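Local structure of UDP-glucose:anthocyanidin 3-O-glucosyltransferase (Clitoria ternatea, 4REL) at residues A[170-179]-A[367-378]; A[377-385]-A[410-418]. The protein adopts the GT-B fold of the UDP-glycosyltransferase family, in which two Rossmann-like domains face each other across a cleft. One frame throughout, in Å; residues are numbered along the deposited sequence.

Contact 1. Residues A[170-179]-A[367-378]. With KMP (3,5,7-trihydroxy-2-(4-hydroxyphenyl)-4H-chromen-4-one), chain B.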
loop_
_atom_site.group_PDB
_atom_site.type_symbol
_atom_site.label_atom_id
_atom_site.label_comp_id
_atom_site.label_asym_id
_atom_site.label_seq_id
_atom_site.Cartn_x
_atom_site.Cartn_y
_atom_site.Cartn_z
ATOM N N LEU A 170 -15.314 5.485 -11.728
ATOM C CA LEU A 170 -14.719 4.156 -11.616
ATOM C C LEU A 170 -15.503 3.105 -12.390
ATOM O O LEU A 170 -15.552 1.937 -11.996
ATOM C CB LEU A 170 -14.581 3.748 -10.141
ATOM C CG LEU A 170 -13.635 4.625 -9.311
ATOM C CD1 LEU A 170 -13.658 4.188 -7.852
ATOM C CD2 LEU A 170 -12.222 4.578 -9.877
ATOM N N SER A 171 -16.100 3.520 -13.501
ATOM C CA SER A 171 -16.889 2.612 -14.337
ATOM C C SER A 171 -16.044 1.519 -15.004
ATOM O O SER A 171 -16.583 0.529 -15.493
ATOM C CB SER A 171 -17.684 3.394 -15.394
ATOM O OG SER A 171 -16.827 4.007 -16.346
ATOM N N LYS A 172 -14.722 1.681 -15.025
ATOM C CA LYS A 172 -13.869 0.617 -15.551
ATOM C C LYS A 172 -13.719 -0.562 -14.587
ATOM O O LYS A 172 -13.334 -1.650 -15.010
ATOM C CB LYS A 172 -12.489 1.152 -15.950
ATOM C CG LYS A 172 -12.479 1.987 -17.226
ATOM C CD LYS A 172 -12.883 1.148 -18.436
ATOM C CE LYS A 172 -12.941 1.993 -19.708
ATOM N NZ LYS A 172 -13.334 1.184 -20.913
ATOM N N LEU A 173 -14.007 -0.355 -13.302
ATOM C CA LEU A 173 -13.921 -1.444 -12.329
ATOM C C LEU A 173 -14.980 -2.496 -12.644
ATOM O O LEU A 173 -16.090 -2.163 -13.083
ATOM C CB LEU A 173 -14.107 -0.941 -10.883
ATOM C CG LEU A 173 -13.072 0.037 -10.334
ATOM C CD1 LEU A 173 -13.334 0.291 -8.872
ATOM C CD2 LEU A 173 -11.685 -0.563 -10.506
ATOM N N ARG A 174 -14.620 -3.764 -12.453
ATOM C CA ARG A 174 -15.528 -4.865 -12.743
ATOM C C ARG A 174 -15.813 -5.705 -11.511
ATOM O O ARG A 174 -15.060 -5.694 -10.536
ATOM C CB ARG A 174 -14.929 -5.791 -13.795
ATOM C CG ARG A 174 -14.562 -5.136 -15.102
ATOM C CD ARG A 174 -13.852 -6.191 -15.911
ATOM N NE ARG A 174 -13.436 -5.734 -17.223
ATOM C CZ ARG A 174 -12.855 -6.531 -18.115
ATOM N NH1 ARG A 174 -12.635 -7.808 -17.815
ATOM N NH2 ARG A 174 -12.500 -6.058 -19.301
ATOM N N VAL A 175 -16.906 -6.454 -11.586
ATOM C CA VAL A 175 -17.263 -7.435 -10.580
ATOM C C VAL A 175 -16.066 -8.294 -10.155
ATOM O O VAL A 175 -15.821 -8.489 -8.962
ATOM C CB VAL A 175 -18.404 -8.321 -11.119
ATOM C CG1 VAL A 175 -18.457 -9.653 -10.398
ATOM C CG2 VAL A 175 -19.720 -7.584 -11.000
ATOM N N GLU A 176 -15.291 -8.767 -11.127
ATOM C CA GLU A 176 -14.174 -9.665 -10.826
ATOM C C GLU A 176 -13.019 -8.991 -10.073
ATOM O O GLU A 176 -12.135 -9.671 -9.536
ATOM C CB GLU A 176 -13.651 -10.313 -12.109
ATOM C CG GLU A 176 -12.986 -9.342 -13.062
ATOM C CD GLU A 176 -12.596 -9.990 -14.375
ATOM O OE1 GLU A 176 -11.770 -10.926 -14.353
ATOM O OE2 GLU A 176 -13.120 -9.563 -15.425
ATOM N N ASP A 177 -13.030 -7.660 -10.014
ATOM C CA ASP A 177 -11.972 -6.926 -9.322
ATOM C C ASP A 177 -12.245 -6.732 -7.830
ATOM O O ASP A 177 -11.336 -6.396 -7.074
ATOM C CB ASP A 177 -11.777 -5.551 -9.966
ATOM C CG ASP A 177 -11.516 -5.628 -11.460
ATOM O OD1 ASP A 177 -10.839 -6.582 -11.904
ATOM O OD2 ASP A 177 -11.981 -4.721 -12.189
ATOM N N VAL A 178 -13.497 -6.923 -7.420
ATOM C CA VAL A 178 -13.934 -6.603 -6.057
ATOM C C VAL A 178 -13.224 -7.472 -5.009
ATOM O O VAL A 178 -13.099 -8.683 -5.195
ATOM C CB VAL A 178 -15.460 -6.776 -5.945
ATOM C CG1 VAL A 178 -15.934 -6.580 -4.517
ATOM C CG2 VAL A 178 -16.169 -5.799 -6.889
ATOM N N PRO A 179 -12.733 -6.858 -3.914
ATOM C CA PRO A 179 -12.130 -7.665 -2.843
ATOM C C PRO A 179 -13.098 -8.738 -2.344
ATOM O O PRO A 179 -14.246 -8.419 -2.017
ATOM C CB PRO A 179 -11.870 -6.636 -1.737
ATOM C CG PRO A 179 -11.649 -5.351 -2.475
ATOM C CD PRO A 179 -12.638 -5.411 -3.631
ATOM N N ASP A 367 -7.264 -5.358 -2.049
ATOM C CA ASP A 367 -7.606 -4.419 -3.117
ATOM C C ASP A 367 -6.604 -4.402 -4.269
ATOM O O ASP A 367 -6.593 -3.470 -5.072
ATOM C CB ASP A 367 -7.839 -2.991 -2.575
ATOM C CG ASP A 367 -6.587 -2.364 -1.958
ATOM O OD1 ASP A 367 -5.510 -2.995 -1.947
ATOM O OD2 ASP A 367 -6.678 -1.204 -1.502
ATOM N N GLN A 368 -5.761 -5.424 -4.351
ATOM C CA GLN A 368 -4.805 -5.532 -5.453
ATOM C C GLN A 368 -5.521 -5.602 -6.794
ATOM O O GLN A 368 -5.013 -5.115 -7.807
ATOM C CB GLN A 368 -3.909 -6.755 -5.250
ATOM C CG GLN A 368 -2.966 -6.573 -4.066
ATOM C CD GLN A 368 -2.296 -7.851 -3.609
ATOM O OE1 GLN A 368 -2.422 -8.911 -4.236
ATOM N NE2 GLN A 368 -1.576 -7.757 -2.495
ATOM N N GLY A 369 -6.705 -6.203 -6.796
ATOM C CA GLY A 369 -7.499 -6.300 -8.008
ATOM C C GLY A 369 -7.972 -4.952 -8.509
ATOM O O GLY A 369 -8.043 -4.710 -9.725
ATOM N N ILE A 370 -8.279 -4.056 -7.571
ATOM C CA ILE A 370 -8.666 -2.702 -7.931
ATOM C C ILE A 370 -7.478 -1.990 -8.564
ATOM O O ILE A 370 -7.615 -1.328 -9.596
ATOM C CB ILE A 370 -9.153 -1.893 -6.704
ATOM C CG1 ILE A 370 -10.302 -2.618 -5.988
ATOM C CG2 ILE A 370 -9.556 -0.495 -7.135
ATOM C CD1 ILE A 370 -11.538 -2.872 -6.860
ATOM N N ALA A 371 -6.311 -2.122 -7.934
ATOM C CA ALA A 371 -5.094 -1.516 -8.448
ATOM C C ALA A 371 -4.774 -2.019 -9.848
ATOM O O ALA A 371 -4.432 -1.225 -10.735
ATOM C CB ALA A 371 -3.922 -1.769 -7.498
ATOM N N ALA A 372 -4.890 -3.333 -10.047
ATOM C CA ALA A 372 -4.577 -3.934 -11.333
ATOM C C ALA A 372 -5.497 -3.363 -12.412
ATOM O O ALA A 372 -5.049 -3.044 -13.516
ATOM C CB ALA A 372 -4.695 -5.463 -11.266
ATOM N N ARG A 373 -6.781 -3.240 -12.098
ATOM C CA ARG A 373 -7.744 -2.684 -13.052
ATOM C C ARG A 373 -7.441 -1.218 -13.377
ATOM O O ARG A 373 -7.540 -0.802 -14.533
ATOM C CB ARG A 373 -9.182 -2.816 -12.529
ATOM C CG ARG A 373 -10.257 -2.255 -13.492
ATOM C CD ARG A 373 -10.338 -3.080 -14.783
ATOM N NE ARG A 373 -10.568 -4.481 -14.461
ATOM C CZ ARG A 373 -10.318 -5.498 -15.279
ATOM N NH1 ARG A 373 -9.842 -5.281 -16.501
ATOM N NH2 ARG A 373 -10.546 -6.736 -14.871
ATOM N N VAL A 374 -7.110 -0.426 -12.356
ATOM C CA VAL A 374 -6.776 0.980 -12.580
ATOM C C VAL A 374 -5.549 1.066 -13.487
ATOM O O VAL A 374 -5.511 1.833 -14.458
ATOM C CB VAL A 374 -6.539 1.736 -11.250
ATOM C CG1 VAL A 374 -5.988 3.135 -11.510
ATOM C CG2 VAL A 374 -7.833 1.821 -10.445
ATOM N N ILE A 375 -4.561 0.234 -13.192
ATOM C CA ILE A 375 -3.330 0.219 -13.976
ATOM C C ILE A 375 -3.605 -0.097 -15.453
ATOM O O ILE A 375 -3.120 0.587 -16.354
ATOM C CB ILE A 375 -2.321 -0.790 -13.381
ATOM C CG1 ILE A 375 -1.664 -0.185 -12.138
ATOM C CG2 ILE A 375 -1.258 -1.149 -14.407
ATOM C CD1 ILE A 375 -1.002 -1.213 -11.217
ATOM N N GLN A 376 -4.393 -1.133 -15.709
ATOM C CA GLN A 376 -4.631 -1.540 -17.087
ATOM C C GLN A 376 -5.625 -0.649 -17.835
ATOM O O GLN A 376 -5.394 -0.303 -18.995
ATOM C CB GLN A 376 -5.139 -2.979 -17.156
ATOM C CG GLN A 376 -5.283 -3.492 -18.596
ATOM C CD GLN A 376 -5.853 -4.892 -18.671
ATOM O OE1 GLN A 376 -5.118 -5.887 -18.617
ATOM N NE2 GLN A 376 -7.183 -4.983 -18.800
ATOM N N ASP A 377 -6.741 -0.305 -17.195
ATOM C CA ASP A 377 -7.876 0.280 -17.936
ATOM C C ASP A 377 -8.104 1.774 -17.729
ATOM O O ASP A 377 -8.816 2.418 -18.506
ATOM C CB ASP A 377 -9.164 -0.496 -17.639
ATOM C CG ASP A 377 -9.176 -1.870 -18.282
ATOM O OD1 ASP A 377 -8.219 -2.198 -19.008
ATOM O OD2 ASP A 377 -10.148 -2.621 -18.065
ATOM N N ILE A 378 -7.493 2.329 -16.692
ATOM C CA ILE A 378 -7.641 3.749 -16.419
ATOM C C ILE A 378 -6.356 4.509 -16.767
ATOM O O ILE A 378 -6.335 5.290 -17.724
ATOM C CB ILE A 378 -8.091 3.994 -14.968
ATOM C CG1 ILE A 378 -9.459 3.345 -14.745
ATOM C CG2 ILE A 378 -8.154 5.485 -14.668
ATOM C CD1 ILE A 378 -10.010 3.549 -13.331
HETATM C C1 KMP B . -9.064 -4.869 1.144
HETATM C C2 KMP B . -7.943 -4.073 1.313
HETATM C C3 KMP B . -6.825 -4.583 2.135
HETATM C C4 KMP B . -6.930 -5.924 2.745
HETATM C C5 KMP B . -8.096 -6.645 2.521
HETATM C C6 KMP B . -9.132 -6.127 1.739
HETATM C C9 KMP B . -5.600 -3.777 2.349
HETATM C C10 KMP B . -4.530 -4.364 3.187
HETATM C C11 KMP B . -4.738 -5.732 3.766
HETATM C C14 KMP B . -3.709 -6.403 4.620
HETATM C C15 KMP B . -2.623 -5.713 5.156
HETATM C C16 KMP B . -1.689 -6.369 5.941
HETATM C C17 KMP B . -1.828 -7.724 6.196
HETATM C C18 KMP B . -2.909 -8.420 5.670
HETATM C C19 KMP B . -3.846 -7.759 4.887
HETATM O O12 KMP B . -5.906 -6.427 3.513
HETATM O O13 KMP B . -5.488 -2.639 1.835
HETATM O O24 KMP B . -0.904 -8.365 6.965
HETATM O O27 KMP B . -3.395 -3.638 3.384
HETATM O O29 KMP B . -10.252 -6.879 1.554
HETATM O O30 KMP B . -7.856 -2.840 0.742
HETATM O O HOH W 1 -12.922 -2.638 -17.423
HETATM O O HOH W 2 -11.023 -4.010 -20.095
HETATM O O HOH W 3 -9.241 -6.077 -5.344
HETATM O O HOH W 4 -8.394 -7.418 -11.147
#
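The CA atoms of D177 and G369 lie 4.7 Å apart, which brings the loop 170-179 onto one face of helix 368-378. The two backbones also run close at L173 and R373, and at P179 and D367. This helix is the crossover of a beta-alpha-beta unit in a GT-B Rossmann-like sheet, linking the parallel strands 359-361 and 382-384. The loop folds over it through a type I turn, 170-173, and the 3-10 segment 175-177. A salt-bridge network joins the two, centred on R373. R373 swings CG opposite its backbone N (chi1 -180°), and bends at chi2 and chi3 turn its NE edge to D177. NE donates to D177 OD2 at 2.7 Å with an N-H...O angle of 161°, while NH2 reaches the syn lone pair of OD1 at 3.0 Å. This two-nitrogen, side-on grip fixes the carboxylate. The backbone N of R174 also donates to D177 OD2, at 2.8 Å, approaching from the opposite face of the carboxylate plane.

The guanidinium of R174 is stacked on that of R373, with centres 3.9 Å apart and planes at 17°. Acidic groups probably offset the paired positive charges: E176 OE2 lies in the R174 plane and accepts from NH1, while D377 OD2 takes R373 NH1 at 3.1 Å. E176 is also tied to K388 through OE1. Beside the network, I370 turns CD1 against D177 O, 3.5 Å away, and its CG2 meets L173 CD2. Further along the helix, K172 and I378 run side by side but point opposite ways, CB to CG1 3.9 Å. One of the bridging waters donates to K172 O and D377 OD2 and accepts from R174 NE.

Contact 2. Residues A[377-385]-A[410-418]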
loop_
_atom_site.group_PDB
_atom_site.type_symbol
_atom_site.label_atom_id
_atom_site.label_comp_id
_atom_site.label_asym_id
_atom_site.label_seq_id
_atom_site.Cartn_x
_atom_site.Cartn_y
_atom_site.Cartn_z
ATOM N N ASP A 377 -6.741 -0.305 -17.195
ATOM C CA ASP A 377 -7.876 0.280 -17.936
ATOM C C ASP A 377 -8.104 1.774 -17.729
ATOM O O ASP A 377 -8.816 2.418 -18.506
ATOM C CB ASP A 377 -9.164 -0.496 -17.639
ATOM C CG ASP A 377 -9.176 -1.870 -18.282
ATOM O OD1 ASP A 377 -8.219 -2.198 -19.008
ATOM O OD2 ASP A 377 -10.148 -2.621 -18.065
ATOM N N ILE A 378 -7.493 2.329 -16.692
ATOM C CA ILE A 378 -7.641 3.749 -16.419
ATOM C C ILE A 378 -6.356 4.509 -16.767
ATOM O O ILE A 378 -6.335 5.290 -17.724
ATOM C CB ILE A 378 -8.091 3.994 -14.968
ATOM C CG1 ILE A 378 -9.459 3.345 -14.745
ATOM C CG2 ILE A 378 -8.154 5.485 -14.668
ATOM C CD1 ILE A 378 -10.010 3.549 -13.331
ATOM N N TRP A 379 -5.284 4.264 -16.017
ATOM C CA TRP A 379 -3.979 4.846 -16.347
ATOM C C TRP A 379 -3.413 4.303 -17.653
ATOM O O TRP A 379 -2.655 4.998 -18.342
ATOM C CB TRP A 379 -2.970 4.554 -15.243
ATOM C CG TRP A 379 -3.338 5.091 -13.898
ATOM C CD1 TRP A 379 -4.175 6.136 -13.622
ATOM C CD2 TRP A 379 -2.885 4.595 -12.637
ATOM N NE1 TRP A 379 -4.252 6.328 -12.260
ATOM C CE2 TRP A 379 -3.476 5.388 -11.634
ATOM C CE3 TRP A 379 -2.024 3.560 -12.257
ATOM C CZ2 TRP A 379 -3.239 5.173 -10.277
ATOM C CZ3 TRP A 379 -1.793 3.345 -10.917
ATOM C CH2 TRP A 379 -2.400 4.146 -9.939
ATOM N N GLU A 380 -3.778 3.062 -17.979
ATOM C CA GLU A 380 -3.205 2.328 -19.112
ATOM C C GLU A 380 -1.669 2.311 -19.101
ATOM O O GLU A 380 -1.028 2.607 -20.116
ATOM C CB GLU A 380 -3.750 2.860 -20.445
ATOM C CG GLU A 380 -5.276 2.781 -20.522
ATOM C CD GLU A 380 -5.838 3.172 -21.873
ATOM O OE1 GLU A 380 -6.512 4.215 -21.947
ATOM O OE2 GLU A 380 -5.615 2.435 -22.851
ATOM N N VAL A 381 -1.094 1.926 -17.961
ATOM C CA VAL A 381 0.362 1.879 -17.805
ATOM C C VAL A 381 0.808 0.451 -17.548
ATOM O O VAL A 381 1.890 0.205 -17.022
ATOM C CB VAL A 381 0.881 2.801 -16.676
ATOM C CG1 VAL A 381 0.697 4.270 -17.044
ATOM C CG2 VAL A 381 0.216 2.491 -15.321
ATOM N N GLY A 382 -0.036 -0.494 -17.932
ATOM C CA GLY A 382 0.298 -1.891 -17.742
ATOM C C GLY A 382 -0.813 -2.816 -18.177
ATOM O O GLY A 382 -1.835 -2.361 -18.707
ATOM N N VAL A 383 -0.604 -4.113 -17.960
ATOM C CA VAL A 383 -1.605 -5.131 -18.293
ATOM C C VAL A 383 -1.768 -6.087 -17.122
ATOM O O VAL A 383 -0.841 -6.301 -16.334
ATOM C CB VAL A 383 -1.242 -5.942 -19.565
ATOM C CG1 VAL A 383 -1.276 -5.053 -20.805
ATOM C CG2 VAL A 383 0.113 -6.606 -19.420
ATOM N N ILE A 384 -2.964 -6.637 -16.988
ATOM C CA ILE A 384 -3.143 -7.763 -16.092
ATOM C C ILE A 384 -2.647 -8.965 -16.882
ATOM O O ILE A 384 -2.959 -9.092 -18.071
ATOM C CB ILE A 384 -4.618 -7.933 -15.701
ATOM C CG1 ILE A 384 -5.069 -6.721 -14.873
ATOM C CG2 ILE A 384 -4.819 -9.259 -14.961
ATOM C CD1 ILE A 384 -6.589 -6.638 -14.638
ATOM N N VAL A 385 -1.859 -9.829 -16.243
ATOM C CA VAL A 385 -1.152 -10.871 -16.969
ATOM C C VAL A 385 -2.161 -11.688 -17.751
ATOM O O VAL A 385 -3.287 -11.903 -17.297
ATOM C CB VAL A 385 -0.269 -11.758 -16.035
ATOM C CG1 VAL A 385 -1.138 -12.666 -15.162
ATOM C CG2 VAL A 385 0.737 -12.567 -16.852
ATOM N N LYS A 410 2.050 2.303 -26.625
ATOM C CA LYS A 410 1.109 3.173 -25.932
ATOM C C LYS A 410 1.301 3.074 -24.419
ATOM O O LYS A 410 1.358 4.080 -23.716
ATOM C CB LYS A 410 -0.333 2.811 -26.292
ATOM C CG LYS A 410 -1.361 3.546 -25.439
ATOM C CD LYS A 410 -2.792 3.068 -25.695
ATOM C CE LYS A 410 -3.803 3.954 -24.964
ATOM N NZ LYS A 410 -5.222 3.621 -25.304
ATOM N N ILE A 411 1.397 1.847 -23.919
ATOM C CA ILE A 411 1.607 1.637 -22.491
ATOM C C ILE A 411 2.927 2.238 -22.005
ATOM O O ILE A 411 2.985 2.889 -20.946
ATOM C CB ILE A 411 1.530 0.140 -22.158
ATOM C CG1 ILE A 411 0.062 -0.285 -22.171
ATOM C CG2 ILE A 411 2.158 -0.150 -20.807
ATOM C CD1 ILE A 411 -0.141 -1.776 -22.271
ATOM N N ARG A 412 3.990 2.033 -22.773
ATOM C CA ARG A 412 5.288 2.605 -22.428
ATOM C C ARG A 412 5.224 4.129 -22.422
ATOM O O ARG A 412 5.764 4.775 -21.521
ATOM C CB ARG A 412 6.374 2.101 -23.392
ATOM C CG ARG A 412 6.700 0.604 -23.197
ATOM C CD ARG A 412 7.935 0.147 -23.974
ATOM N NE ARG A 412 7.749 0.312 -25.419
ATOM C CZ ARG A 412 7.223 -0.598 -26.239
ATOM N NH1 ARG A 412 6.815 -1.779 -25.784
ATOM N NH2 ARG A 412 7.109 -0.322 -27.534
ATOM N N ASP A 413 4.552 4.700 -23.420
ATOM C CA ASP A 413 4.423 6.154 -23.507
ATOM C C ASP A 413 3.609 6.688 -22.342
ATOM O O ASP A 413 3.935 7.735 -21.757
ATOM C CB ASP A 413 3.763 6.569 -24.829
ATOM C CG ASP A 413 4.696 6.443 -26.024
ATOM O OD1 ASP A 413 5.922 6.292 -25.827
ATOM O OD2 ASP A 413 4.192 6.501 -27.168
ATOM N N ASN A 414 2.540 5.972 -22.004
ATOM C CA ASN A 414 1.683 6.376 -20.897
ATOM C C ASN A 414 2.427 6.357 -19.572
ATOM O O ASN A 414 2.211 7.212 -18.723
ATOM C CB ASN A 414 0.433 5.491 -20.808
ATOM C CG ASN A 414 -0.542 5.752 -21.935
ATOM O OD1 ASN A 414 -0.488 6.802 -22.581
ATOM N ND2 ASN A 414 -1.452 4.813 -22.166
ATOM N N ALA A 415 3.308 5.382 -19.394
ATOM C CA ALA A 415 4.075 5.305 -18.154
ATOM C C ALA A 415 4.931 6.559 -17.983
ATOM O O ALA A 415 5.065 7.085 -16.872
ATOM C CB ALA A 415 4.948 4.041 -18.127
ATOM N N LEU A 416 5.501 7.046 -19.081
ATOM C CA LEU A 416 6.319 8.251 -19.010
ATOM C C LEU A 416 5.447 9.472 -18.725
ATOM O O LEU A 416 5.843 10.352 -17.966
ATOM C CB LEU A 416 7.143 8.458 -20.291
ATOM C CG LEU A 416 7.872 9.816 -20.324
ATOM C CD1 LEU A 416 8.860 9.936 -19.161
ATOM C CD2 LEU A 416 8.574 10.077 -21.661
ATOM N N LYS A 417 4.262 9.529 -19.328
ATOM C CA LYS A 417 3.355 10.648 -19.058
ATOM C C LYS A 417 2.916 10.683 -17.606
ATOM O O LYS A 417 2.794 11.754 -17.008
ATOM C CB LYS A 417 2.125 10.595 -19.957
ATOM C CG LYS A 417 2.443 10.704 -21.434
ATOM C CD LYS A 417 1.162 10.762 -22.259
ATOM C CE LYS A 417 1.463 10.703 -23.748
ATOM N NZ LYS A 417 0.214 10.638 -24.559
ATOM N N VAL A 418 2.654 9.512 -17.043
ATOM C CA VAL A 418 2.215 9.445 -15.661
ATOM C C VAL A 418 3.357 9.852 -14.724
ATOM O O VAL A 418 3.133 10.534 -13.719
ATOM C CB VAL A 418 1.658 8.048 -15.319
ATOM C CG1 VAL A 418 1.545 7.868 -13.815
ATOM C CG2 VAL A 418 0.305 7.854 -15.998
#
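The flat amide of N414 approaches E380 through ND2, with E380 O lying almost exactly in the amide plane. ND2 donates to that carbonyl oxygen at 3.0 Å with an N-H...O angle of 161°, though it is tilted out of the carbonyl plane, and the aliphatic CB of E380 also sits close to ND2. The second flat group is the E380 carboxylate: K410 NZ meets OE2 on its syn side at 2.8 Å, 32° out of the carboxylate plane, forming a salt bridge between two extended side chains. W379 meets N414 through its backbone O, while its indole turns to other partners, NE1 to L217 O and the ring to V349 and V353 of helix 346-354.

E380, with positive phi (52°), departs from helical angles as the chain heads for strand 382-384, an edge strand of the six-stranded parallel sheet of this Rossmann-like domain. Helix 409-425 lies against this connection, closest at V381 and I411, whose CA atoms are 4.9 Å apart. V381 sends CG1 onto the helix backbone at A415 N, 3.7 Å away, and on to V418 CG2 at 3.8 Å. I411 places CG2 3.6 Å from G382 N, and under this CG2 methyl G382 N is buried without any polar partner in the model. I411 CD1 meets V383 CG1 at 3.8 Å, the two side chains lying nearly perpendicular. The chemistry therefore divides: the N414 ND2 to E380 O hydrogen bond and the salt bridge hold the chain at E380, whereas V381 and V383 join the helix by apolar packing alone.

In the fold
Contacts 1 and 2 follow one another along the chain, with centres 14 Å apart, and share D377 and I378 at the end of helix 368-378. Two probable hydrogen bonds connect them: V374 O to W379 N at 2.9 Å, and Q376 OE1 to I384 N at 2.8 Å. Only contact 1 includes residues of the KMP pocket. There D367 OD2 lies 3.0 Å from KMP O30 and is hydrogen-bonded to V138 N and S141 OG, and P179 CB is 3.7 Å from KMP O29; H17 and D181 hydrogen-bond the ligand. The W379 side chain of contact 2 is about 14 Å from KMP. The N-terminal end of helix 368-378, just after D367, lies at the pocket, while its other end passes into contact 2.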